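Local coordinates for putative peptide ABC-transport system periplasmic peptide-binding protein (Campylobacter jejuni, PDB 4OEV), which probably serves as the extracytoplasmic solute-binding component of an ABC importer, here capturing a nickel ion together with oxalate, at residues Val397-Gln402 with Lys420-Leu425. Numbering follows the deposited sequence.
Sequences VFESSQ and KVDIAL
Asp422 and Ser400 are brought together with both first torsions (chi1 -70° and -82°) placing the polar group beside its own backbone N, anti to the carbonyl carbon, and the carboxylate reaches the 3-10 turn 400-402, just beyond helix 395-398. There it takes two bonds from one residue. OD2 accepts Ser400 OG at 2.8 Å through its syn lone pair. OD1 accepts Ser400 N, also from the syn side, the donor lying 31° out of the carboxylate plane. Two oxygens held at once fix the carboxylate's rotation, a task suited to aspartate's short chain and to serine, which offers a hydroxyl beside its N-H. A water joins OD1 to Phe398 O, a carbonyl at the helix end.

Glu399, bent at chi2, runs across Asp422, bringing its OE1 within 3.9 Å of Asp422 OD1. If both are ionised they would repel, and the donors around each probably offset this. Glutamate's longer chain lets OE2 accept Ser401 OG and Ser401 N while OE1 accepts Gln426 NE2. On the apolar side, Phe398 CB rests 4.0 Å from Val421 CG1 and near Leu425 CD1; Val421 and Leu425 suit this buried place, since both also meet Phe444 of helix 434-450. Away from the nickel site, this contact is tertiary packing within the periplasmic-binding-protein fold of solute-binding family 5, a helix-borne aspartate clasping the main-chain N-H and hydroxyl of a serine in a 3-10 turn.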
loop_
_atom_site.group_PDB
_atom_site.type_symbol
_atom_site.label_atom_id
_atom_site.label_comp_id
_atom_site.label_asym_id
_atom_site.label_seq_id
_atom_site.Cartn_x
_atom_site.Cartn_y
_atom_site.Cartn_z
ATOM N N VAL A 397 3.843 -6.904 -6.766
ATOM C CA VAL A 397 2.438 -6.976 -7.314
ATOM C C VAL A 397 2.331 -7.661 -8.692
ATOM O O VAL A 397 1.368 -8.416 -8.934
ATOM C CB VAL A 397 1.832 -5.561 -7.381
ATOM C CG1 VAL A 397 0.417 -5.522 -8.139
ATOM C CG2 VAL A 397 1.655 -5.006 -6.001
ATOM N N PHE A 398 3.299 -7.401 -9.577
ATOM C CA PHE A 398 3.241 -7.816 -11.000
ATOM C C PHE A 398 4.289 -8.847 -11.373
ATOM O O PHE A 398 4.157 -9.528 -12.381
ATOM C CB PHE A 398 3.438 -6.595 -11.913
ATOM C CG PHE A 398 2.361 -5.514 -11.698
ATOM C CD1 PHE A 398 1.064 -5.740 -12.121
ATOM C CD2 PHE A 398 2.668 -4.318 -11.065
ATOM C CE1 PHE A 398 0.064 -4.768 -11.904
ATOM C CE2 PHE A 398 1.691 -3.350 -10.841
ATOM C CZ PHE A 398 0.384 -3.574 -11.276
ATOM N N GLU A 399 5.388 -8.905 -10.623
ATOM C CA GLU A 399 6.440 -9.784 -11.071
ATOM C C GLU A 399 6.130 -11.253 -10.843
ATOM O O GLU A 399 5.497 -11.657 -9.820
ATOM C CB GLU A 399 7.773 -9.340 -10.396
ATOM C CG GLU A 399 9.017 -9.426 -11.276
ATOM C CD GLU A 399 9.714 -10.712 -10.995
ATOM O OE1 GLU A 399 10.714 -11.017 -11.677
ATOM O OE2 GLU A 399 9.300 -11.402 -10.018
ATOM N N SER A 400 6.586 -12.099 -11.792
ATOM C CA SER A 400 6.208 -13.520 -11.768
ATOM C C SER A 400 6.557 -14.255 -10.504
ATOM O O SER A 400 5.778 -15.088 -10.052
ATOM C CB SER A 400 6.920 -14.309 -12.897
ATOM O OG SER A 400 6.216 -14.127 -14.106
ATOM N N SER A 401 7.756 -14.011 -9.926
ATOM C CA SER A 401 8.145 -14.758 -8.739
ATOM C C SER A 401 7.323 -14.380 -7.493
ATOM O O SER A 401 7.464 -14.988 -6.413
ATOM C CB SER A 401 9.653 -14.585 -8.418
ATOM O OG SER A 401 9.953 -13.233 -8.053
ATOM N N GLN A 402 6.488 -13.372 -7.640
ATOM C CA GLN A 402 5.709 -12.835 -6.530
ATOM C C GLN A 402 4.252 -13.267 -6.621
ATOM O O GLN A 402 3.408 -12.798 -5.859
ATOM C CB GLN A 402 5.848 -11.308 -6.563
ATOM C CG GLN A 402 7.294 -10.912 -6.554
ATOM C CD GLN A 402 7.950 -11.235 -5.248
ATOM O OE1 GLN A 402 7.449 -10.817 -4.218
ATOM N NE2 GLN A 402 9.105 -11.984 -5.266
ATOM N N LYS A 420 7.962 -9.499 -20.430
ATOM C CA LYS A 420 8.433 -8.127 -20.617
ATOM C C LYS A 420 8.258 -7.332 -19.301
ATOM O O LYS A 420 9.091 -6.494 -18.974
ATOM C CB LYS A 420 7.730 -7.420 -21.781
ATOM C CG LYS A 420 8.194 -7.885 -23.182
ATOM C CD LYS A 420 7.394 -7.195 -24.285
ATOM C CE LYS A 420 5.986 -7.793 -24.410
ATOM N NZ LYS A 420 5.028 -6.998 -25.281
ATOM N N VAL A 421 7.180 -7.602 -18.562
ATOM C CA VAL A 421 7.037 -6.951 -17.274
ATOM C C VAL A 421 8.156 -7.386 -16.325
ATOM O O VAL A 421 8.807 -6.517 -15.711
ATOM C CB VAL A 421 5.709 -7.221 -16.638
ATOM C CG1 VAL A 421 5.749 -6.786 -15.194
ATOM C CG2 VAL A 421 4.557 -6.482 -17.472
ATOM N N ASP A 422 8.399 -8.697 -16.213
ATOM C CA ASP A 422 9.454 -9.181 -15.302
ATOM C C ASP A 422 10.785 -8.518 -15.580
ATOM O O ASP A 422 11.455 -8.064 -14.652
ATOM C CB ASP A 422 9.654 -10.701 -15.363
ATOM C CG ASP A 422 8.503 -11.475 -14.766
ATOM O OD1 ASP A 422 7.654 -10.864 -14.042
ATOM O OD2 ASP A 422 8.447 -12.720 -15.001
ATOM N N ILE A 423 11.159 -8.453 -16.859
ATOM C CA ILE A 423 12.443 -7.910 -17.277
ATOM C C ILE A 423 12.547 -6.389 -17.023
ATOM O O ILE A 423 13.589 -5.853 -16.619
ATOM C CB ILE A 423 12.668 -8.206 -18.762
ATOM C CG1 ILE A 423 12.825 -9.709 -18.969
ATOM C CG2 ILE A 423 13.862 -7.463 -19.287
ATOM C CD1 ILE A 423 12.727 -10.134 -20.438
ATOM N N ALA A 424 11.449 -5.707 -17.269
ATOM C CA ALA A 424 11.417 -4.271 -17.138
ATOM C C ALA A 424 11.596 -3.881 -15.689
ATOM O O ALA A 424 12.399 -3.006 -15.387
ATOM C CB ALA A 424 10.109 -3.714 -17.704
ATOM N N LEU A 425 10.857 -4.518 -14.791
ATOM C CA LEU A 425 10.953 -4.173 -13.372
ATOM C C LEU A 425 12.291 -4.549 -12.760
ATOM O O LEU A 425 12.777 -3.905 -11.802
ATOM C CB LEU A 425 9.866 -4.861 -12.603
ATOM C CG LEU A 425 8.445 -4.340 -12.918
ATOM C CD1 LEU A 425 7.480 -5.111 -12.088
ATOM C CD2 LEU A 425 8.322 -2.842 -12.579
HETATM O O HOH W 1 5.052 -10.782 -14.557
#